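PDB 6GAQ: flavodoxin from Bacillus cereus, which binds flavin mononucleotide and probably serves as a low-potential electron donor to a number of redox enzymes. Local coordinates for residues A14-S19 with L61-W66; G20-I25 with A93-G98; G69-E74 with C106-I111. One frame throughout, in Å; residues are numbered along the deposited sequence.

From the N terminus, strand 11-16 runs into the phosphate-binding turn and then helix 21-35. Contact 1 closes a loop of 41 residues by pairing strand residues 61-63 with 14-16, the loops that follow turning to the FMN. Contact 2, opened by 20-25 before that loop has closed, crosses it and ends at 93-98, setting the start of helix 21-35 against strand 91-98. Contact 3 follows contact 1 in series and crosses contact 2: its first segment, 69-74, precedes 93-98 and its second, 106-111, comes after. Together they tie three strands of the sheet to helices 21-35 and 107-117 and the loop leading to helix 73-81, and all reach the FMN, at its phosphate, ribityl chain or ring.

Contact 1. Residues A14-S19 with L61-W66; sequences AYASMS and LGSYTW. With FMN (flavin mononucleotide), chain C.
With chi1 at 171° M18 runs out straight, past Y64 to W66, while Y64 has CG between its own N and carbonyl carbon (chi1 65°), turning the ring back to 14-19. M18 CB lies 3.5 Å from Y64 OH, and M18 SD reaches 3.8 Å from W66 CH2, approaching the indole obliquely in a Met-aromatic contact. A long, polarisable thioether suits this place beside two aromatic rings. The Y64 ring edge meets a carbonyl, with CD1 3.1 Å from A16 O; one ring face lies beneath FMN O3P, and the hydroxyl is hydrogen-bonded to E74. W66, broad and flat, spreads one face over the dimethyl end of the flavin.

Before the loops, the strands pair in parallel: G62 N donates to A14 O (2.9 Å), and A16 N to G62 O (2.8 Å). G62 puts no side chain beside Y15 CB. Past the strand end, M18 N gives FMN O3P a bond of 3.0 Å and S19 N another of 2.9 Å, while S17 supplies a hydroxyl donor to O2P. This is the phosphate loop of the flavodoxin fold.

Strand 58-63 lies between 11-16 and 91-98 in the sheet, L61 bonding through its backbone to A93 and F95. Helices 73-81 and 107-117 pack on the face carrying L61 and S63; helix 21-35 lies against Y15.

Contact 2. Residues G20-I25 with A93-G98; sequences GNTESI and AVFGSG. With FMN (flavin mononucleotide), chain C.
N21 and S97 meet around one hydroxyl of the FMN ribityl chain: N21 ND2 donates to O4' at 2.9 Å, and the O4' hydroxyl donates a hydrogen bond to S97 OG (2.7 Å). The asparagine amide supplies the N-H that O4' accepts, whereas a serine hydroxyl can accept from O4' and still donate onward. Next to them T22 grips one phosphate oxygen twice, T22 N lying 2.9 Å and T22 OG1 2.7 Å from FMN O2P. The first turn of a helix offers its N-H groups to the phosphate, and its dipole would probably favour the negative charge.

The two branches of T22 serve the phosphate and the core: while OG1 faces O2P, CG2 lies anti to the backbone N and meets F95 CE1 at 3.6 Å. One turn on, I25 CG2 packs 3.5 Å from F95 CD1, and I25 CD1, at the end of the longer branch, lies 3.6 Å from S97 CB.

Further out, S97 OG donates to L132 O. G20, the N-cap, has backbone angles at which any CB would be jammed against the O of S19, and its own O accepts from S24 N and S24 OG on opposite faces of the carbonyl plane.

The first helical turn, 21-25, runs at 143° to 93-98, broadly opposed in direction. I25 continues onto L128 and I130 of strand 122-131 and C143 of helix 137-152, whereas V94 packs against helix 107-117.

Contact 3. Residues G69-E74 with C106-I111; sequences GELPFE and CEAVTI. With FMN (flavin mononucleotide), chain C.
L71 packs against A108 and I111 on the facing helix. From CB, which leaves the backbone across that helix rather than straight at it, the side chain turns with CG anti to the carbonyl carbon (chi1 -65°), and this brings the branch point in: L71 CG is 3.8 Å from I111 CD1. Beyond the fork, L71 CD1 slides along the isoleucine to 3.7 Å from I111 CG2, while L71 CD2 sits between A108 CB, at 3.6 Å, and I111 CD1, at 3.7 Å. Alanine is small enough to let the leucine methyl close in, and the branched I111 offers two methyls to the same flank of the leucine.

In the flavodoxin fold the loops following two neighbouring strands embrace the isoalloxazine ring, and both segments belong here: G69 N donates to FMN O4 at 3.1 Å and C106 N to FMN O2 at 2.9 Å. Glycine suits position 69 both for its left-handed backbone (phi 64°) and because a CB there would press on E107 CG; the G69 carbonyl O itself meets E107 CB at 3.4 Å. I111 CD1 touches the same oxygen at 3.6 Å. A108 N is hydrogen-bonded to T65 OG1, which joins the start of helix 107-117 to the loop leaving strand 58-63.

Contact 1. Residues A14-S19 with L61-W66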
loop_
_atom_site.group_PDB
_atom_site.type_symbol
_atom_site.label_atom_id
_atom_site.label_comp_id
_atom_site.label_asym_id
_atom_site.label_seq_id
_atom_site.Cartn_x
_atom_site.Cartn_y
_atom_site.Cartn_z
ATOM N N ALA A 14 2.660 5.198 -0.625
ATOM C CA ALA A 14 1.661 5.928 -1.395
ATOM C C ALA A 14 0.293 5.325 -1.105
ATOM O O ALA A 14 0.080 4.128 -1.326
ATOM C CB ALA A 14 1.971 5.876 -2.891
ATOM N N TYR A 15 -0.629 6.147 -0.607
ATOM C CA TYR A 15 -1.922 5.661 -0.154
ATOM C C TYR A 15 -3.052 6.481 -0.760
ATOM O O TYR A 15 -2.903 7.675 -1.034
ATOM C CB TYR A 15 -2.026 5.685 1.382
ATOM C CG TYR A 15 -2.122 7.070 1.985
ATOM C CD1 TYR A 15 -3.357 7.656 2.241
ATOM C CD2 TYR A 15 -0.979 7.788 2.308
ATOM C CE1 TYR A 15 -3.449 8.920 2.792
ATOM C CE2 TYR A 15 -1.060 9.053 2.862
ATOM C CZ TYR A 15 -2.298 9.614 3.102
ATOM O OH TYR A 15 -2.385 10.871 3.653
ATOM N N ALA A 16 -4.189 5.818 -0.960
ATOM C CA ALA A 16 -5.433 6.456 -1.377
ATOM C C ALA A 16 -6.437 6.289 -0.245
ATOM O O ALA A 16 -6.831 5.164 0.079
ATOM C CB ALA A 16 -5.962 5.847 -2.673
ATOM N N SER A 17 -6.843 7.403 0.360
ATOM C CA SER A 17 -7.777 7.369 1.474
ATOM C C SER A 17 -8.814 8.466 1.306
ATOM O O SER A 17 -8.481 9.600 0.950
ATOM C CB SER A 17 -7.054 7.535 2.816
ATOM O OG SER A 17 -7.974 7.491 3.893
ATOM N N MET A 18 -10.072 8.119 1.566
ATOM C CA MET A 18 -11.185 9.058 1.494
ATOM C C MET A 18 -11.767 9.401 2.856
ATOM O O MET A 18 -12.045 10.571 3.124
ATOM C CB MET A 18 -12.292 8.494 0.596
ATOM C CG MET A 18 -13.586 9.293 0.616
ATOM S SD MET A 18 -14.805 8.665 -0.555
ATOM C CE MET A 18 -16.280 9.519 -0.003
ATOM N N SER A 19 -11.949 8.410 3.728
ATOM C CA SER A 19 -12.504 8.636 5.055
ATOM C C SER A 19 -11.479 8.473 6.171
ATOM O O SER A 19 -11.846 8.567 7.347
ATOM C CB SER A 19 -13.694 7.698 5.300
ATOM O OG SER A 19 -13.293 6.341 5.289
ATOM N N LEU A 61 2.242 0.386 -1.449
ATOM C CA LEU A 61 1.010 1.013 -1.898
ATOM C C LEU A 61 -0.132 0.665 -0.952
ATOM O O LEU A 61 -0.125 -0.377 -0.291
ATOM C CB LEU A 61 0.658 0.576 -3.321
ATOM C CG LEU A 61 1.718 0.795 -4.404
ATOM C CD1 LEU A 61 1.157 0.452 -5.775
ATOM C CD2 LEU A 61 2.233 2.226 -4.375
ATOM N N GLY A 62 -1.117 1.555 -0.891
ATOM C CA GLY A 62 -2.280 1.341 -0.054
ATOM C C GLY A 62 -3.518 2.003 -0.616
ATOM O O GLY A 62 -3.454 3.137 -1.099
ATOM N N SER A 63 -4.653 1.313 -0.567
ATOM C CA SER A 63 -5.878 1.866 -1.124
ATOM C C SER A 63 -7.079 1.172 -0.506
ATOM O O SER A 63 -7.038 -0.024 -0.206
ATOM C CB SER A 63 -5.916 1.720 -2.650
ATOM O OG SER A 63 -7.240 1.847 -3.140
ATOM N N TYR A 64 -8.146 1.941 -0.317
ATOM C CA TYR A 64 -9.425 1.364 0.053
ATOM C C TYR A 64 -10.127 0.827 -1.190
ATOM O O TYR A 64 -9.759 1.134 -2.327
ATOM C CB TYR A 64 -10.302 2.397 0.764
ATOM C CG TYR A 64 -10.732 3.569 -0.094
ATOM C CD1 TYR A 64 -9.840 4.585 -0.419
ATOM C CD2 TYR A 64 -12.033 3.669 -0.565
ATOM C CE1 TYR A 64 -10.231 5.660 -1.196
ATOM C CE2 TYR A 64 -12.432 4.741 -1.342
ATOM C CZ TYR A 64 -11.530 5.732 -1.653
ATOM O OH TYR A 64 -11.927 6.799 -2.427
ATOM N N THR A 65 -11.142 0.001 -0.963
ATOM C CA THR A 65 -11.909 -0.595 -2.046
ATOM C C THR A 65 -13.258 0.101 -2.164
ATOM O O THR A 65 -13.931 0.348 -1.159
ATOM C CB THR A 65 -12.112 -2.095 -1.818
ATOM O OG1 THR A 65 -10.838 -2.734 -1.667
ATOM C CG2 THR A 65 -12.835 -2.717 -2.999
ATOM N N TRP A 66 -13.644 0.425 -3.397
ATOM C CA TRP A 66 -14.901 1.095 -3.666
ATOM C C TRP A 66 -15.899 0.102 -4.269
ATOM O O TRP A 66 -15.708 -1.120 -4.179
ATOM C CB TRP A 66 -14.646 2.308 -4.566
ATOM C CG TRP A 66 -15.643 3.418 -4.378
ATOM C CD1 TRP A 66 -16.386 4.019 -5.351
ATOM C CD2 TRP A 66 -16.005 4.058 -3.145
ATOM N NE1 TRP A 66 -17.187 4.993 -4.804
ATOM C CE2 TRP A 66 -16.972 5.037 -3.452
ATOM C CE3 TRP A 66 -15.607 3.898 -1.813
ATOM C CZ2 TRP A 66 -17.545 5.852 -2.476
ATOM C CZ3 TRP A 66 -16.176 4.710 -0.848
ATOM C CH2 TRP A 66 -17.135 5.674 -1.184
HETATM N N1 FMN C . -15.027 -2.483 0.938
HETATM C C2 FMN C . -14.584 -3.649 0.347
HETATM O O2 FMN C . -13.767 -4.360 0.929
HETATM N N3 FMN C . -15.055 -4.021 -0.896
HETATM C C4 FMN C . -15.972 -3.228 -1.556
HETATM O O4 FMN C . -16.390 -3.560 -2.664
HETATM C C4A FMN C . -16.419 -2.053 -0.964
HETATM N N5 FMN C . -17.336 -1.259 -1.620
HETATM C C5A FMN C . -17.780 -0.094 -1.032
HETATM C C6 FMN C . -18.704 0.704 -1.698
HETATM C C7 FMN C . -19.158 1.879 -1.112
HETATM C C7M FMN C . -20.154 2.737 -1.835
HETATM C C8 FMN C . -18.686 2.257 0.141
HETATM C C8M FMN C . -19.171 3.525 0.778
HETATM C C9 FMN C . -17.761 1.458 0.805
HETATM C C9A FMN C . -17.306 0.282 0.221
HETATM N N10 FMN C . -16.379 -0.508 0.876
HETATM C C10 FMN C . -15.943 -1.681 0.288
HETATM C "C1'" FMN C . -15.875 -0.122 2.239
HETATM C "C2'" FMN C . -14.643 0.777 2.240
HETATM O "O2'" FMN C . -13.582 0.156 1.551
HETATM C "C3'" FMN C . -14.251 1.026 3.694
HETATM O "O3'" FMN C . -15.175 1.918 4.279
HETATM C "C4'" FMN C . -12.834 1.567 3.869
HETATM O "O4'" FMN C . -12.427 1.349 5.202
HETATM C "C5'" FMN C . -12.719 3.057 3.561
HETATM O "O5'" FMN C . -11.365 3.429 3.715
HETATM P P FMN C . -10.900 4.971 3.746
HETATM O O1P FMN C . -11.235 5.549 5.098
HETATM O O2P FMN C . -9.409 5.051 3.526
HETATM O O3P FMN C . -11.620 5.751 2.672
#

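Contact 2. Residues G20-I25 with A93-G98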
loop_
_atom_site.group_PDB
_atom_site.type_symbol
_atom_site.label_atom_id
_atom_site.label_comp_id
_atom_site.label_asym_id
_atom_site.label_seq_id
_atom_site.Cartn_x
_atom_site.Cartn_y
_atom_site.Cartn_z
ATOM N N GLY A 20 -10.212 8.226 5.841
ATOM C CA GLY A 20 -9.141 8.236 6.815
ATOM C C GLY A 20 -8.686 6.878 7.309
ATOM O O GLY A 20 -7.666 6.807 8.005
ATOM N N ASN A 21 -9.401 5.800 6.974
ATOM C CA ASN A 21 -9.028 4.484 7.485
ATOM C C ASN A 21 -7.704 4.014 6.890
ATOM O O ASN A 21 -6.802 3.591 7.622
ATOM C CB ASN A 21 -10.137 3.472 7.199
ATOM C CG ASN A 21 -11.477 3.903 7.759
ATOM O OD1 ASN A 21 -11.549 4.533 8.815
ATOM N ND2 ASN A 21 -12.550 3.567 7.052
ATOM N N THR A 22 -7.573 4.077 5.563
ATOM C CA THR A 22 -6.316 3.689 4.928
ATOM C C THR A 22 -5.187 4.629 5.331
ATOM O O THR A 22 -4.043 4.196 5.516
ATOM C CB THR A 22 -6.476 3.669 3.407
ATOM O OG1 THR A 22 -7.677 2.968 3.060
ATOM C CG2 THR A 22 -5.286 2.983 2.752
ATOM N N GLU A 23 -5.493 5.921 5.470
ATOM C CA GLU A 23 -4.489 6.885 5.910
ATOM C C GLU A 23 -3.956 6.532 7.293
ATOM O O GLU A 23 -2.751 6.644 7.549
ATOM C CB GLU A 23 -5.089 8.292 5.904
ATOM C CG GLU A 23 -4.115 9.398 6.261
ATOM C CD GLU A 23 -4.784 10.758 6.311
ATOM O OE1 GLU A 23 -5.790 10.951 5.595
ATOM O OE2 GLU A 23 -4.307 11.632 7.065
ATOM N N SER A 24 -4.838 6.099 8.196
ATOM C CA SER A 24 -4.399 5.700 9.531
ATOM C C SER A 24 -3.500 4.472 9.470
ATOM O O SER A 24 -2.545 4.354 10.248
ATOM C CB SER A 24 -5.612 5.437 10.422
ATOM O OG SER A 24 -6.501 6.540 10.405
ATOM N N ILE A 25 -3.790 3.546 8.555
ATOM C CA ILE A 25 -2.914 2.394 8.359
ATOM C C ILE A 25 -1.556 2.846 7.845
ATOM O O ILE A 25 -0.510 2.344 8.279
ATOM C CB ILE A 25 -3.567 1.377 7.405
ATOM C CG1 ILE A 25 -4.936 0.949 7.931
ATOM C CG2 ILE A 25 -2.667 0.168 7.220
ATOM C CD1 ILE A 25 -5.759 0.197 6.915
ATOM N N ALA A 93 5.104 -3.959 -1.357
ATOM C CA ALA A 93 4.028 -4.576 -0.596
ATOM C C ALA A 93 2.782 -3.714 -0.753
ATOM O O ALA A 93 2.844 -2.584 -1.241
ATOM C CB ALA A 93 4.401 -4.746 0.881
ATOM N N VAL A 94 1.640 -4.266 -0.341
ATOM C CA VAL A 94 0.349 -3.606 -0.504
ATOM C C VAL A 94 -0.448 -3.752 0.786
ATOM O O VAL A 94 -0.305 -4.736 1.519
ATOM C CB VAL A 94 -0.438 -4.186 -1.709
ATOM C CG1 VAL A 94 -1.771 -3.472 -1.893
ATOM C CG2 VAL A 94 0.383 -4.091 -2.987
ATOM N N PHE A 95 -1.276 -2.749 1.078
ATOM C CA PHE A 95 -2.227 -2.819 2.178
ATOM C C PHE A 95 -3.516 -2.129 1.754
ATOM O O PHE A 95 -3.591 -1.504 0.693
ATOM C CB PHE A 95 -1.663 -2.192 3.463
ATOM C CG PHE A 95 -1.391 -0.718 3.357
ATOM C CD1 PHE A 95 -2.362 0.211 3.697
ATOM C CD2 PHE A 95 -0.157 -0.260 2.931
ATOM C CE1 PHE A 95 -2.109 1.568 3.605
ATOM C CE2 PHE A 95 0.104 1.095 2.838
ATOM C CZ PHE A 95 -0.873 2.010 3.174
ATOM N N GLY A 96 -4.538 -2.246 2.591
ATOM C CA GLY A 96 -5.815 -1.634 2.283
ATOM C C GLY A 96 -6.797 -1.831 3.416
ATOM O O GLY A 96 -6.627 -2.703 4.275
ATOM N N SER A 97 -7.838 -1.002 3.395
ATOM C CA SER A 97 -8.924 -1.062 4.366
ATOM C C SER A 97 -10.236 -1.260 3.621
ATOM O O SER A 97 -10.575 -0.467 2.734
ATOM C CB SER A 97 -8.971 0.209 5.216
ATOM O OG SER A 97 -10.101 0.210 6.071
ATOM N N GLY A 98 -10.974 -2.309 3.984
ATOM C CA GLY A 98 -12.247 -2.621 3.374
ATOM C C GLY A 98 -13.337 -2.806 4.417
ATOM O O GLY A 98 -13.276 -2.263 5.521
HETATM N N1 FMN C . -15.027 -2.483 0.938
HETATM C C2 FMN C . -14.584 -3.649 0.347
HETATM O O2 FMN C . -13.767 -4.360 0.929
HETATM N N3 FMN C . -15.055 -4.021 -0.896
HETATM C C4 FMN C . -15.972 -3.228 -1.556
HETATM O O4 FMN C . -16.390 -3.560 -2.664
HETATM C C4A FMN C . -16.419 -2.053 -0.964
HETATM N N5 FMN C . -17.336 -1.259 -1.620
HETATM C C5A FMN C . -17.780 -0.094 -1.032
HETATM C C6 FMN C . -18.704 0.704 -1.698
HETATM C C7 FMN C . -19.158 1.879 -1.112
HETATM C C7M FMN C . -20.154 2.737 -1.835
HETATM C C8 FMN C . -18.686 2.257 0.141
HETATM C C8M FMN C . -19.171 3.525 0.778
HETATM C C9 FMN C . -17.761 1.458 0.805
HETATM C C9A FMN C . -17.306 0.282 0.221
HETATM N N10 FMN C . -16.379 -0.508 0.876
HETATM C C10 FMN C . -15.943 -1.681 0.288
HETATM C "C1'" FMN C . -15.875 -0.122 2.239
HETATM C "C2'" FMN C . -14.643 0.777 2.240
HETATM O "O2'" FMN C . -13.582 0.156 1.551
HETATM C "C3'" FMN C . -14.251 1.026 3.694
HETATM O "O3'" FMN C . -15.175 1.918 4.279
HETATM C "C4'" FMN C . -12.834 1.567 3.869
HETATM O "O4'" FMN C . -12.427 1.349 5.202
HETATM C "C5'" FMN C . -12.719 3.057 3.561
HETATM O "O5'" FMN C . -11.365 3.429 3.715
HETATM P P FMN C . -10.900 4.971 3.746
HETATM O O1P FMN C . -11.235 5.549 5.098
HETATM O O2P FMN C . -9.409 5.051 3.526
HETATM O O3P FMN C . -11.620 5.751 2.672
#

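Contact 3. Residues G69-E74 with C106-I111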
loop_
_atom_site.group_PDB
_atom_site.type_symbol
_atom_site.label_atom_id
_atom_site.label_comp_id
_atom_site.label_asym_id
_atom_site.label_seq_id
_atom_site.Cartn_x
_atom_site.Cartn_y
_atom_site.Cartn_z
ATOM N N GLY A 69 -15.887 -4.044 -5.699
ATOM C CA GLY A 69 -14.495 -4.452 -5.705
ATOM C C GLY A 69 -13.610 -3.672 -6.647
ATOM O O GLY A 69 -12.494 -4.108 -6.940
ATOM N N GLU A 70 -14.077 -2.529 -7.137
ATOM C CA GLU A 70 -13.295 -1.704 -8.043
ATOM C C GLU A 70 -12.425 -0.730 -7.261
ATOM O O GLU A 70 -12.743 -0.352 -6.129
ATOM C CB GLU A 70 -14.205 -0.928 -8.996
ATOM C CG GLU A 70 -15.081 -1.795 -9.881
ATOM C CD GLU A 70 -15.794 -0.991 -10.952
ATOM O OE1 GLU A 70 -15.248 -0.870 -12.068
ATOM O OE2 GLU A 70 -16.898 -0.478 -10.676
ATOM N N LEU A 71 -11.317 -0.332 -7.877
ATOM C CA LEU A 71 -10.493 0.717 -7.307
ATOM C C LEU A 71 -11.296 2.013 -7.233
ATOM O O LEU A 71 -12.164 2.265 -8.076
ATOM C CB LEU A 71 -9.239 0.934 -8.149
ATOM C CG LEU A 71 -8.228 -0.209 -8.220
ATOM C CD1 LEU A 71 -7.007 0.222 -9.009
ATOM C CD2 LEU A 71 -7.831 -0.650 -6.828
ATOM N N PRO A 72 -11.041 2.850 -6.230
ATOM C CA PRO A 72 -11.681 4.166 -6.201
ATOM C C PRO A 72 -11.240 5.004 -7.390
ATOM O O PRO A 72 -10.199 4.762 -8.006
ATOM C CB PRO A 72 -11.203 4.771 -4.875
ATOM C CG PRO A 72 -9.973 4.005 -4.520
ATOM C CD PRO A 72 -10.174 2.625 -5.062
ATOM N N PHE A 73 -12.068 6.001 -7.714
ATOM C CA PHE A 73 -11.797 6.877 -8.851
ATOM C C PHE A 73 -10.405 7.492 -8.786
ATOM O O PHE A 73 -9.782 7.737 -9.825
ATOM C CB PHE A 73 -12.854 7.980 -8.906
ATOM C CG PHE A 73 -13.385 8.374 -7.554
ATOM C CD1 PHE A 73 -14.696 8.100 -7.207
ATOM C CD2 PHE A 73 -12.571 9.012 -6.630
ATOM C CE1 PHE A 73 -15.189 8.456 -5.965
ATOM C CE2 PHE A 73 -13.059 9.370 -5.384
ATOM C CZ PHE A 73 -14.369 9.091 -5.053
ATOM N N GLU A 74 -9.900 7.735 -7.577
ATOM C CA GLU A 74 -8.615 8.402 -7.404
ATOM C C GLU A 74 -7.444 7.473 -7.695
ATOM O O GLU A 74 -6.381 7.935 -8.127
ATOM C CB GLU A 74 -8.514 8.940 -5.979
ATOM C CG GLU A 74 -9.217 8.041 -4.968
ATOM C CD GLU A 74 -9.428 8.707 -3.626
ATOM O OE1 GLU A 74 -10.588 9.037 -3.302
ATOM O OE2 GLU A 74 -8.435 8.891 -2.888
ATOM N N CYS A 106 -11.520 -6.012 0.197
ATOM C CA CYS A 106 -10.158 -5.559 -0.092
ATOM C C CYS A 106 -9.652 -6.105 -1.427
ATOM O O CYS A 106 -8.519 -6.580 -1.534
ATOM C CB CYS A 106 -9.199 -5.927 1.045
ATOM S SG CYS A 106 -9.361 -4.899 2.525
ATOM N N GLU A 107 -10.500 -6.038 -2.459
ATOM C CA GLU A 107 -10.048 -6.390 -3.802
ATOM C C GLU A 107 -8.935 -5.462 -4.270
ATOM O O GLU A 107 -8.080 -5.870 -5.065
ATOM C CB GLU A 107 -11.215 -6.340 -4.789
ATOM C CG GLU A 107 -11.726 -7.698 -5.253
ATOM C CD GLU A 107 -10.631 -8.736 -5.385
ATOM O OE1 GLU A 107 -10.546 -9.626 -4.513
ATOM O OE2 GLU A 107 -9.863 -8.669 -6.367
ATOM N N ALA A 108 -8.932 -4.216 -3.788
ATOM C CA ALA A 108 -7.895 -3.262 -4.168
ATOM C C ALA A 108 -6.506 -3.767 -3.808
ATOM O O ALA A 108 -5.534 -3.464 -4.511
ATOM C CB ALA A 108 -8.157 -1.913 -3.499
ATOM N N VAL A 109 -6.390 -4.530 -2.720
ATOM C CA VAL A 109 -5.102 -5.106 -2.350
ATOM C C VAL A 109 -4.643 -6.098 -3.411
ATOM O O VAL A 109 -3.464 -6.130 -3.787
ATOM C CB VAL A 109 -5.191 -5.760 -0.959
ATOM C CG1 VAL A 109 -3.841 -6.309 -0.541
ATOM C CG2 VAL A 109 -5.706 -4.759 0.065
ATOM N N THR A 110 -5.569 -6.917 -3.916
ATOM C CA THR A 110 -5.225 -7.860 -4.975
ATOM C C THR A 110 -4.905 -7.136 -6.277
ATOM O O THR A 110 -3.976 -7.522 -6.996
ATOM C CB THR A 110 -6.369 -8.852 -5.187
ATOM O OG1 THR A 110 -6.784 -9.388 -3.924
ATOM C CG2 THR A 110 -5.928 -9.991 -6.099
ATOM N N ILE A 111 -5.662 -6.081 -6.592
ATOM C CA ILE A 111 -5.466 -5.362 -7.848
ATOM C C ILE A 111 -4.065 -4.767 -7.910
ATOM O O ILE A 111 -3.330 -4.963 -8.886
ATOM C CB ILE A 111 -6.544 -4.277 -8.017
ATOM C CG1 ILE A 111 -7.925 -4.916 -8.177
ATOM C CG2 ILE A 111 -6.219 -3.383 -9.203
ATOM C CD1 ILE A 111 -9.070 -3.933 -8.066
HETATM N N1 FMN C . -15.027 -2.483 0.938
HETATM C C2 FMN C . -14.584 -3.649 0.347
HETATM O O2 FMN C . -13.767 -4.360 0.929
HETATM N N3 FMN C . -15.055 -4.021 -0.896
HETATM C C4 FMN C . -15.972 -3.228 -1.556
HETATM O O4 FMN C . -16.390 -3.560 -2.664
HETATM C C4A FMN C . -16.419 -2.053 -0.964
HETATM N N5 FMN C . -17.336 -1.259 -1.620
HETATM C C5A FMN C . -17.780 -0.094 -1.032
HETATM C C6 FMN C . -18.704 0.704 -1.698
HETATM C C7 FMN C . -19.158 1.879 -1.112
HETATM C C7M FMN C . -20.154 2.737 -1.835
HETATM C C8 FMN C . -18.686 2.257 0.141
HETATM C C8M FMN C . -19.171 3.525 0.778
HETATM C C9 FMN C . -17.761 1.458 0.805
HETATM C C9A FMN C . -17.306 0.282 0.221
HETATM N N10 FMN C . -16.379 -0.508 0.876
HETATM C C10 FMN C . -15.943 -1.681 0.288
HETATM C "C1'" FMN C . -15.875 -0.122 2.239
HETATM C "C2'" FMN C . -14.643 0.777 2.240
HETATM O "O2'" FMN C . -13.582 0.156 1.551
HETATM C "C3'" FMN C . -14.251 1.026 3.694
HETATM O "O3'" FMN C . -15.175 1.918 4.279
HETATM C "C4'" FMN C . -12.834 1.567 3.869
HETATM O "O4'" FMN C . -12.427 1.349 5.202
HETATM C "C5'" FMN C . -12.719 3.057 3.561
HETATM O "O5'" FMN C . -11.365 3.429 3.715
HETATM P P FMN C . -10.900 4.971 3.746
HETATM O O1P FMN C . -11.235 5.549 5.098
HETATM O O2P FMN C . -9.409 5.051 3.526
HETATM O O3P FMN C . -11.620 5.751 2.672
#